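PDB 2JAF: halorhodopsin from Halobacterium salinarum, which acts as a light-driven chloride pump of the archaeal membrane, with a bound retinal as its chromophore. Local coordinates for residues A27-S32 with M101-W106; E90-H95 with L159-F164; V216-L221 with G228-A233. The protein carries 2 engineered substitutions. All coordinates share one frame; numbering follows the deposited sequence.

Interaction 1 of 3, residues A27-S32 with M101-W106; sequences ALLSSS and MVRSQW. With PLM (palmitic acid), chain E.
The CD2 methyl of L29 lies over one face of the R103 guanidinium, while across the strand one face of the W106 indole is covered by the palmitic acid, whose C2 sits 3.4 Å above the ring plane and toward its rim. Both segments belong to the extracellular end of the seven-helix bacteriorhodopsin fold: residues 27-32 begin helix 27-50, and strand 101-104 pairs antiparallel with strand 87-90 in a hairpin. The extended start of R103 (chi1 178°) carries CD to 3.6 Å from L29 CD2; the bend at chi3 (-73°) then turns the guanidinium, and NH2 bonds to V23 O. An arginine suits this place because its methylenes pack on the leucine while the guanidinium keeps a polar partner. The other leucine methyl, CD1, rests 3.7 Å from Q105 NE2; that amide bonds to S231 through NE2 and to R108 through OE1. Replacing W106 by an alanine is likely to leave the palmitic acid chain from C2 to C7 without its flat apolar partner, with a gap beside the lipid. On the helix side, S32 OG donates back to L29 O at 2.6 Å, 17° from the carbonyl plane.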
# COMPACT_ATOMS: atom_id res chain seq x y z
N ALA A 27 -25.31 -23.21 -6.28
CA ALA A 27 -26.06 -22.44 -5.28
C ALA A 27 -25.33 -22.34 -3.95
O ALA A 27 -25.37 -21.29 -3.30
CB ALA A 27 -27.44 -23.06 -5.07
N LEU A 28 -24.67 -23.42 -3.55
CA LEU A 28 -23.93 -23.42 -2.29
C LEU A 28 -22.88 -22.31 -2.34
O LEU A 28 -22.77 -21.49 -1.43
CB LEU A 28 -23.26 -24.78 -2.07
CG LEU A 28 -22.44 -24.97 -0.79
CD1 LEU A 28 -23.33 -24.73 0.43
CD2 LEU A 28 -21.87 -26.38 -0.75
N LEU A 29 -22.11 -22.29 -3.42
CA LEU A 29 -21.08 -21.28 -3.61
C LEU A 29 -21.66 -19.86 -3.73
O LEU A 29 -21.23 -18.94 -3.03
CB LEU A 29 -20.26 -21.62 -4.86
CG LEU A 29 -19.06 -20.74 -5.22
CD1 LEU A 29 -18.00 -20.80 -4.11
CD2 LEU A 29 -18.47 -21.25 -6.53
N SER A 30 -22.63 -19.70 -4.62
CA SER A 30 -23.25 -18.39 -4.83
C SER A 30 -23.83 -17.78 -3.56
O SER A 30 -23.62 -16.60 -3.28
CB SER A 30 -24.35 -18.50 -5.89
OG SER A 30 -23.81 -18.89 -7.13
N SER A 31 -24.57 -18.58 -2.80
CA SER A 31 -25.19 -18.07 -1.57
C SER A 31 -24.18 -17.56 -0.54
O SER A 31 -24.44 -16.58 0.15
CB SER A 31 -26.09 -19.15 -0.94
OG SER A 31 -25.38 -20.37 -0.73
N SER A 32 -23.02 -18.21 -0.46
CA SER A 32 -21.99 -17.80 0.50
C SER A 32 -21.48 -16.39 0.21
O SER A 32 -20.92 -15.73 1.08
CB SER A 32 -20.81 -18.78 0.46
OG SER A 32 -20.06 -18.64 -0.73
N MET A 101 -7.56 -28.25 -12.14
CA MET A 101 -7.74 -26.81 -11.98
C MET A 101 -8.74 -26.60 -10.85
O MET A 101 -9.81 -27.21 -10.84
CB MET A 101 -8.31 -26.19 -13.26
CG MET A 101 -7.46 -26.39 -14.48
SD MET A 101 -5.86 -25.62 -14.30
CE MET A 101 -6.23 -23.96 -14.83
N VAL A 102 -8.40 -25.74 -9.90
CA VAL A 102 -9.30 -25.47 -8.79
C VAL A 102 -9.66 -23.99 -8.76
O VAL A 102 -8.86 -23.14 -9.15
CB VAL A 102 -8.69 -25.88 -7.43
CG1 VAL A 102 -8.30 -27.35 -7.46
CG2 VAL A 102 -7.49 -25.01 -7.11
N ARG A 103 -10.87 -23.69 -8.29
CA ARG A 103 -11.35 -22.32 -8.20
C ARG A 103 -10.72 -21.63 -6.99
O ARG A 103 -10.91 -22.07 -5.85
CB ARG A 103 -12.88 -22.34 -8.09
CG ARG A 103 -13.53 -20.98 -7.93
CD ARG A 103 -15.04 -21.14 -7.77
NE ARG A 103 -15.68 -21.52 -9.02
CZ ARG A 103 -16.25 -20.66 -9.86
NH1 ARG A 103 -16.25 -19.36 -9.58
NH2 ARG A 103 -16.81 -21.10 -10.98
N SER A 104 -9.99 -20.55 -7.24
CA SER A 104 -9.34 -19.79 -6.18
C SER A 104 -9.96 -18.41 -6.00
O SER A 104 -9.90 -17.57 -6.89
CB SER A 104 -7.85 -19.63 -6.48
OG SER A 104 -7.22 -18.80 -5.53
N GLN A 105 -10.56 -18.18 -4.84
CA GLN A 105 -11.18 -16.89 -4.54
C GLN A 105 -10.06 -15.99 -4.02
O GLN A 105 -10.07 -15.56 -2.86
CB GLN A 105 -12.26 -17.05 -3.46
CG GLN A 105 -13.38 -18.02 -3.84
CD GLN A 105 -14.49 -18.08 -2.79
OE1 GLN A 105 -14.23 -18.18 -1.59
NE2 GLN A 105 -15.74 -18.03 -3.25
N TRP A 106 -9.09 -15.72 -4.88
CA TRP A 106 -7.94 -14.90 -4.49
C TRP A 106 -8.28 -13.46 -4.13
O TRP A 106 -7.47 -12.78 -3.50
CB TRP A 106 -6.86 -14.94 -5.58
CG TRP A 106 -7.24 -14.40 -6.92
CD1 TRP A 106 -7.66 -15.12 -8.00
CD2 TRP A 106 -7.19 -13.03 -7.34
NE1 TRP A 106 -7.85 -14.29 -9.08
CE2 TRP A 106 -7.57 -13.00 -8.70
CE3 TRP A 106 -6.85 -11.83 -6.70
CZ2 TRP A 106 -7.63 -11.81 -9.43
CZ3 TRP A 106 -6.90 -10.65 -7.43
CH2 TRP A 106 -7.29 -10.65 -8.79
C1 PLM E . -4.79 -14.87 -11.63
O1 PLM E . -5.87 -14.80 -12.24
O2 PLM E . -3.85 -15.61 -12.00
C2 PLM E . -4.63 -14.01 -10.38
C3 PLM E . -3.67 -12.82 -10.44
C4 PLM E . -3.73 -12.12 -9.08
C5 PLM E . -2.85 -10.89 -8.93
C6 PLM E . -3.48 -9.63 -9.47
C7 PLM E . -3.72 -8.58 -8.40
C8 PLM E . -4.34 -7.33 -8.98
C9 PLM E . -4.54 -6.28 -7.89
CA PLM E . -5.16 -5.00 -8.43
CB PLM E . -5.22 -3.79 -7.52
CC PLM E . -3.89 -3.24 -7.03
CD PLM E . -4.11 -2.01 -6.18
CE PLM E . -2.77 -1.45 -5.69
CF PLM E . -2.95 -1.02 -4.24
CG PLM E . -1.65 -0.47 -3.66

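Interaction 2 of 3, residues E90-H95 with L159-F164. With BOG (octyl beta-D-glucopyranoside), chain F.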
# COMPACT_ATOMS: atom_id res chain seq x y z
N GLU A 90 -3.90 -24.27 -11.38
CA GLU A 90 -3.56 -25.68 -11.51
C GLU A 90 -2.71 -26.12 -10.33
O GLU A 90 -1.65 -25.55 -10.08
CB GLU A 90 -2.79 -25.92 -12.81
CG GLU A 90 -2.52 -27.39 -13.07
CD GLU A 90 -1.89 -27.63 -14.43
OE1 GLU A 90 -2.50 -27.22 -15.44
OE2 GLU A 90 -0.79 -28.22 -14.47
N MET A 91 -3.16 -27.14 -9.61
CA MET A 91 -2.41 -27.62 -8.45
C MET A 91 -1.20 -28.44 -8.89
O MET A 91 -1.28 -29.23 -9.83
CB MET A 91 -3.33 -28.45 -7.54
CG MET A 91 -4.46 -27.64 -6.93
SD MET A 91 -3.86 -26.28 -5.88
CE MET A 91 -3.79 -24.92 -7.04
N PRO A 92 -0.06 -28.26 -8.21
CA PRO A 92 1.21 -28.94 -8.48
C PRO A 92 1.27 -30.38 -7.99
O PRO A 92 0.47 -30.80 -7.16
CB PRO A 92 2.23 -28.06 -7.78
CG PRO A 92 1.47 -27.64 -6.55
CD PRO A 92 0.10 -27.28 -7.12
N ALA A 93 2.25 -31.13 -8.50
CA ALA A 93 2.45 -32.52 -8.10
C ALA A 93 2.54 -32.61 -6.58
O ALA A 93 3.14 -31.76 -5.92
CB ALA A 93 3.74 -33.05 -8.72
N GLY A 94 1.94 -33.66 -6.02
CA GLY A 94 1.96 -33.83 -4.58
C GLY A 94 0.66 -33.40 -3.92
O GLY A 94 0.28 -33.94 -2.88
N HIS A 95 -0.01 -32.43 -4.53
CA HIS A 95 -1.28 -31.93 -4.01
C HIS A 95 -2.35 -32.99 -4.25
O HIS A 95 -2.27 -33.74 -5.22
CB HIS A 95 -1.66 -30.62 -4.71
CG HIS A 95 -2.87 -29.95 -4.15
ND1 HIS A 95 -4.15 -30.42 -4.37
CD2 HIS A 95 -3.01 -28.84 -3.38
CE1 HIS A 95 -5.02 -29.62 -3.76
NE2 HIS A 95 -4.35 -28.66 -3.15
N LEU A 159 5.99 -27.44 -2.38
CA LEU A 159 6.90 -26.91 -1.37
C LEU A 159 6.78 -25.39 -1.17
O LEU A 159 6.70 -24.90 -0.05
CB LEU A 159 8.34 -27.25 -1.74
CG LEU A 159 9.42 -26.47 -0.98
CD1 LEU A 159 9.37 -26.85 0.49
CD2 LEU A 159 10.80 -26.77 -1.57
N PHE A 160 6.78 -24.65 -2.28
CA PHE A 160 6.69 -23.20 -2.19
C PHE A 160 5.34 -22.69 -1.72
O PHE A 160 5.26 -21.66 -1.05
CB PHE A 160 7.08 -22.58 -3.54
CG PHE A 160 8.50 -22.87 -3.94
CD1 PHE A 160 9.55 -22.42 -3.15
CD2 PHE A 160 8.78 -23.59 -5.10
CE1 PHE A 160 10.88 -22.69 -3.51
CE2 PHE A 160 10.10 -23.86 -5.47
CZ PHE A 160 11.15 -23.42 -4.67
N ARG A 161 4.27 -23.41 -2.05
CA ARG A 161 2.94 -23.01 -1.60
C ARG A 161 2.93 -23.03 -0.07
O ARG A 161 2.49 -22.07 0.58
CB ARG A 161 1.86 -23.97 -2.12
CG ARG A 161 1.61 -23.90 -3.62
CD ARG A 161 0.53 -24.89 -4.05
NE ARG A 161 -0.80 -24.59 -3.50
CZ ARG A 161 -1.64 -23.68 -4.00
NH1 ARG A 161 -1.30 -22.97 -5.07
NH2 ARG A 161 -2.83 -23.48 -3.43
N TRP A 162 3.44 -24.11 0.51
CA TRP A 162 3.47 -24.22 1.96
C TRP A 162 4.52 -23.36 2.64
O TRP A 162 4.36 -22.96 3.80
CB TRP A 162 3.62 -25.69 2.38
CG TRP A 162 2.33 -26.45 2.21
CD1 TRP A 162 2.01 -27.32 1.20
CD2 TRP A 162 1.16 -26.36 3.04
NE1 TRP A 162 0.72 -27.78 1.36
CE2 TRP A 162 0.18 -27.21 2.48
CE3 TRP A 162 0.86 -25.65 4.21
CZ2 TRP A 162 -1.10 -27.36 3.04
CZ3 TRP A 162 -0.42 -25.80 4.77
CH2 TRP A 162 -1.38 -26.65 4.19
N ALA A 163 5.61 -23.06 1.93
CA ALA A 163 6.63 -22.20 2.52
C ALA A 163 6.03 -20.80 2.69
O ALA A 163 6.29 -20.13 3.69
CB ALA A 163 7.87 -22.15 1.62
N PHE A 164 5.22 -20.37 1.73
CA PHE A 164 4.58 -19.06 1.84
C PHE A 164 3.57 -19.08 2.99
O PHE A 164 3.43 -18.10 3.73
CB PHE A 164 3.86 -18.68 0.54
CG PHE A 164 4.74 -17.99 -0.48
CD1 PHE A 164 5.41 -16.81 -0.17
CD2 PHE A 164 4.87 -18.51 -1.77
CE1 PHE A 164 6.20 -16.15 -1.12
CE2 PHE A 164 5.65 -17.86 -2.74
CZ PHE A 164 6.32 -16.68 -2.41
C1 BOG F . 0.28 -31.73 1.57
O1 BOG F . 1.42 -30.88 1.71
C2 BOG F . -0.63 -31.23 0.40
O2 BOG F . -1.04 -29.88 0.64
C3 BOG F . -1.86 -32.18 0.26
O3 BOG F . -2.71 -31.74 -0.80
C4 BOG F . -1.35 -33.61 -0.01
O4 BOG F . -2.45 -34.52 -0.15
C5 BOG F . -0.42 -34.08 1.16
O5 BOG F . 0.70 -33.13 1.30
C6 BOG F . 0.12 -35.50 0.90
O6 BOG F . 1.15 -35.51 -0.09
C1' BOG F . 2.28 -31.28 2.77
C2' BOG F . 3.13 -30.12 3.22
C3' BOG F . 2.59 -29.61 4.53
C4' BOG F . 3.38 -28.44 5.06
C5' BOG F . 2.80 -27.96 6.39
C6' BOG F . 3.35 -26.59 6.75
C7' BOG F . 2.79 -26.08 8.05
C8' BOG F . 3.36 -24.72 8.36
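M91 and R161 meet at about a right angle, the thioether lying flat against the guanidinium: SD is 3.8 Å above its plane and over its centre, and CE comes to 3.7 Å from NH1. The polarisable methionine can settle on this flat cation without competing for its N-H groups. The P92 ring leans on the aliphatic part of the arginine, with CG 3.8 Å from R161 CD. The contact sets residues 90-95, in the loop between hairpin strands 87-90 and 101-104, against the start of helix 158-180. With CD against the proline, the bend at chi3 (65°) turns the planar end beneath the sulfur. The two terminal nitrogens bond to backbone oxygens outside the pair: NH1 to those of T154 and A152, NH2 to that of E219. Further out, M91 CG sits 3.7 Å above the centre of the H95 ring, whose opposite face meets O3 of the octyl glucoside. A type II turn from P92 to H95, closed by H95 N to P92 O at 3.1 Å, includes G94 at the positive phi (101°) such a turn needs. W162 gives NE1 to the sugar's O2 at 2.8 Å. With ND1 accepting from L97 N and NE2 weakly bonded to V218 O, H95 is probably neutral, as would suit H95 NE2 lying 5.4 Å from R161 NH2; the contact rests on dispersion and polarisation.

Interaction 3 of 3, residues V216-L221 with G228-A233. Engineered in segment 228-233: A229 (natural residue Val). With BOG (octyl beta-D-glucopyranoside), chain F.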
# COMPACT_ATOMS: atom_id res chain seq x y z
N VAL A 216 -7.33 -26.77 5.59
CA VAL A 216 -8.27 -27.88 5.47
C VAL A 216 -8.95 -27.90 4.10
O VAL A 216 -9.26 -28.98 3.57
CB VAL A 216 -9.34 -27.81 6.59
CG1 VAL A 216 -10.41 -28.87 6.38
CG2 VAL A 216 -8.67 -28.00 7.94
N GLY A 217 -9.17 -26.72 3.53
CA GLY A 217 -9.82 -26.60 2.24
C GLY A 217 -9.04 -27.01 1.00
O GLY A 217 -7.89 -27.45 1.08
N VAL A 218 -9.68 -26.83 -0.15
CA VAL A 218 -9.13 -27.22 -1.45
C VAL A 218 -7.76 -26.68 -1.84
O VAL A 218 -7.00 -27.36 -2.53
CB VAL A 218 -10.14 -26.89 -2.58
CG1 VAL A 218 -10.37 -25.38 -2.66
CG2 VAL A 218 -9.64 -27.43 -3.90
N GLU A 219 -7.42 -25.46 -1.42
CA GLU A 219 -6.13 -24.90 -1.79
C GLU A 219 -5.00 -25.39 -0.88
O GLU A 219 -3.82 -25.27 -1.22
CB GLU A 219 -6.22 -23.37 -1.78
CG GLU A 219 -7.25 -22.86 -2.79
CD GLU A 219 -7.41 -21.35 -2.81
OE1 GLU A 219 -6.58 -20.66 -3.45
OE2 GLU A 219 -8.37 -20.86 -2.19
N GLY A 220 -5.37 -25.95 0.26
CA GLY A 220 -4.39 -26.47 1.20
C GLY A 220 -4.27 -27.99 1.09
O GLY A 220 -3.86 -28.50 0.05
N LEU A 221 -4.64 -28.70 2.16
CA LEU A 221 -4.56 -30.15 2.17
C LEU A 221 -5.70 -30.80 1.40
O LEU A 221 -5.65 -31.99 1.07
CB LEU A 221 -4.58 -30.66 3.61
CG LEU A 221 -3.43 -30.24 4.54
CD1 LEU A 221 -3.73 -30.69 5.96
CD2 LEU A 221 -2.11 -30.85 4.05
N GLY A 228 -17.49 -24.66 -2.56
CA GLY A 228 -18.65 -24.03 -1.96
C GLY A 228 -18.56 -24.06 -0.44
O GLY A 228 -18.92 -23.09 0.24
N ALA A 229 -18.07 -25.18 0.10
CA ALA A 229 -17.94 -25.33 1.55
C ALA A 229 -16.84 -24.43 2.10
O ALA A 229 -17.02 -23.78 3.14
CB ALA A 229 -17.66 -26.78 1.90
N THR A 230 -15.70 -24.39 1.42
CA THR A 230 -14.58 -23.56 1.85
C THR A 230 -15.03 -22.09 1.85
O THR A 230 -14.71 -21.33 2.76
CB THR A 230 -13.37 -23.72 0.91
OG1 THR A 230 -12.95 -25.09 0.90
CG2 THR A 230 -12.21 -22.85 1.37
N SER A 231 -15.78 -21.71 0.82
CA SER A 231 -16.26 -20.34 0.72
C SER A 231 -17.17 -19.99 1.90
O SER A 231 -17.03 -18.92 2.51
CB SER A 231 -17.01 -20.13 -0.60
OG SER A 231 -17.32 -18.76 -0.79
N TRP A 232 -18.09 -20.88 2.25
CA TRP A 232 -18.99 -20.61 3.37
C TRP A 232 -18.24 -20.47 4.69
O TRP A 232 -18.62 -19.66 5.54
CB TRP A 232 -20.05 -21.72 3.51
CG TRP A 232 -21.39 -21.36 2.87
CD1 TRP A 232 -21.90 -21.86 1.70
CD2 TRP A 232 -22.33 -20.38 3.33
NE1 TRP A 232 -23.09 -21.25 1.41
CE2 TRP A 232 -23.38 -20.34 2.39
CE3 TRP A 232 -22.38 -19.52 4.44
CZ2 TRP A 232 -24.48 -19.47 2.52
CZ3 TRP A 232 -23.48 -18.66 4.58
CH2 TRP A 232 -24.51 -18.64 3.62
N ALA A 233 -17.16 -21.23 4.87
CA ALA A 233 -16.40 -21.15 6.10
C ALA A 233 -15.83 -19.74 6.26
O ALA A 233 -15.95 -19.13 7.33
CB ALA A 233 -15.27 -22.20 6.10
C1 BOG F . 0.28 -31.73 1.57
O1 BOG F . 1.42 -30.88 1.71
C2 BOG F . -0.63 -31.23 0.40
O2 BOG F . -1.04 -29.88 0.64
C3 BOG F . -1.86 -32.18 0.26
O3 BOG F . -2.71 -31.74 -0.80
C4 BOG F . -1.35 -33.61 -0.01
O4 BOG F . -2.45 -34.52 -0.15
C5 BOG F . -0.42 -34.08 1.16
O5 BOG F . 0.70 -33.13 1.30
C6 BOG F . 0.12 -35.50 0.90
O6 BOG F . 1.15 -35.51 -0.09
C1' BOG F . 2.28 -31.28 2.77
C2' BOG F . 3.13 -30.12 3.22
C3' BOG F . 2.59 -29.61 4.53
C4' BOG F . 3.38 -28.44 5.06
C5' BOG F . 2.80 -27.96 6.39
C6' BOG F . 3.35 -26.59 6.75
C7' BOG F . 2.79 -26.08 8.05
C8' BOG F . 3.36 -24.72 8.36
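T230 reaches from helix 227-255 to the loop that follows helix 193-216, and its hydroxyl does the touching: OG1 is 3.7 Å from G217 CA. The contact closes the short connection between these successive helices of the seven-helix bundle. The T230 rotamer sets OG1 anti to the carbonyl carbon and beside the backbone N (chi1 -59°), where it faces the loop. Threonine suits the place by being short and able to bond its hydroxyl to the carbonyl of S226, just before its own helix begins. G217 is where the chain leaves helix 193-216, and a side chain there would have its CB about 2.9 Å from T230 OG1. The type I turn from G217 to G220, closed by G220 N to G217 O at 3.0 Å, then carries V218 past the same hydroxyl, with CG1 4.4 Å from OG1. E219, extended beyond CG, bonds to Y109 through OE2 and to S104 through OE1. Further along the turn, G220 O accepts from O2 of the octyl glucoside at 3.2 Å, and the CD2 methyl of L221 lies against the sugar's C1. Because the T230 proton is spent on S226, residues 216-221 and 228-233 are held to each other by packing, with no hydrogen bond across them.

In the fold
All three contacts lie near one end of the helix bundle, but at different distances from the centre of the chain: interaction 3 is centred about 16 Å from it, interaction 1 about 18 Å and interaction 2 about 24 Å. The touching residues of 2 and 3 are buried; in 1, R103 is partly exposed. Interactions 1 and 3 are neighbours, joined by S32 OG to S231 OG between helices 27-50 and 227-255 and by S104 OG to E219 OE1 between strand and loop. Interactions 1 and 2 take successive parts of the 87-104 hairpin, meeting where V102 packs on M91. Interactions 2 and 3 share the octyl glucoside. An apolar group covers the guanidinium in 1 and 2, whereas 3 uses a glycine and a hydroxyl.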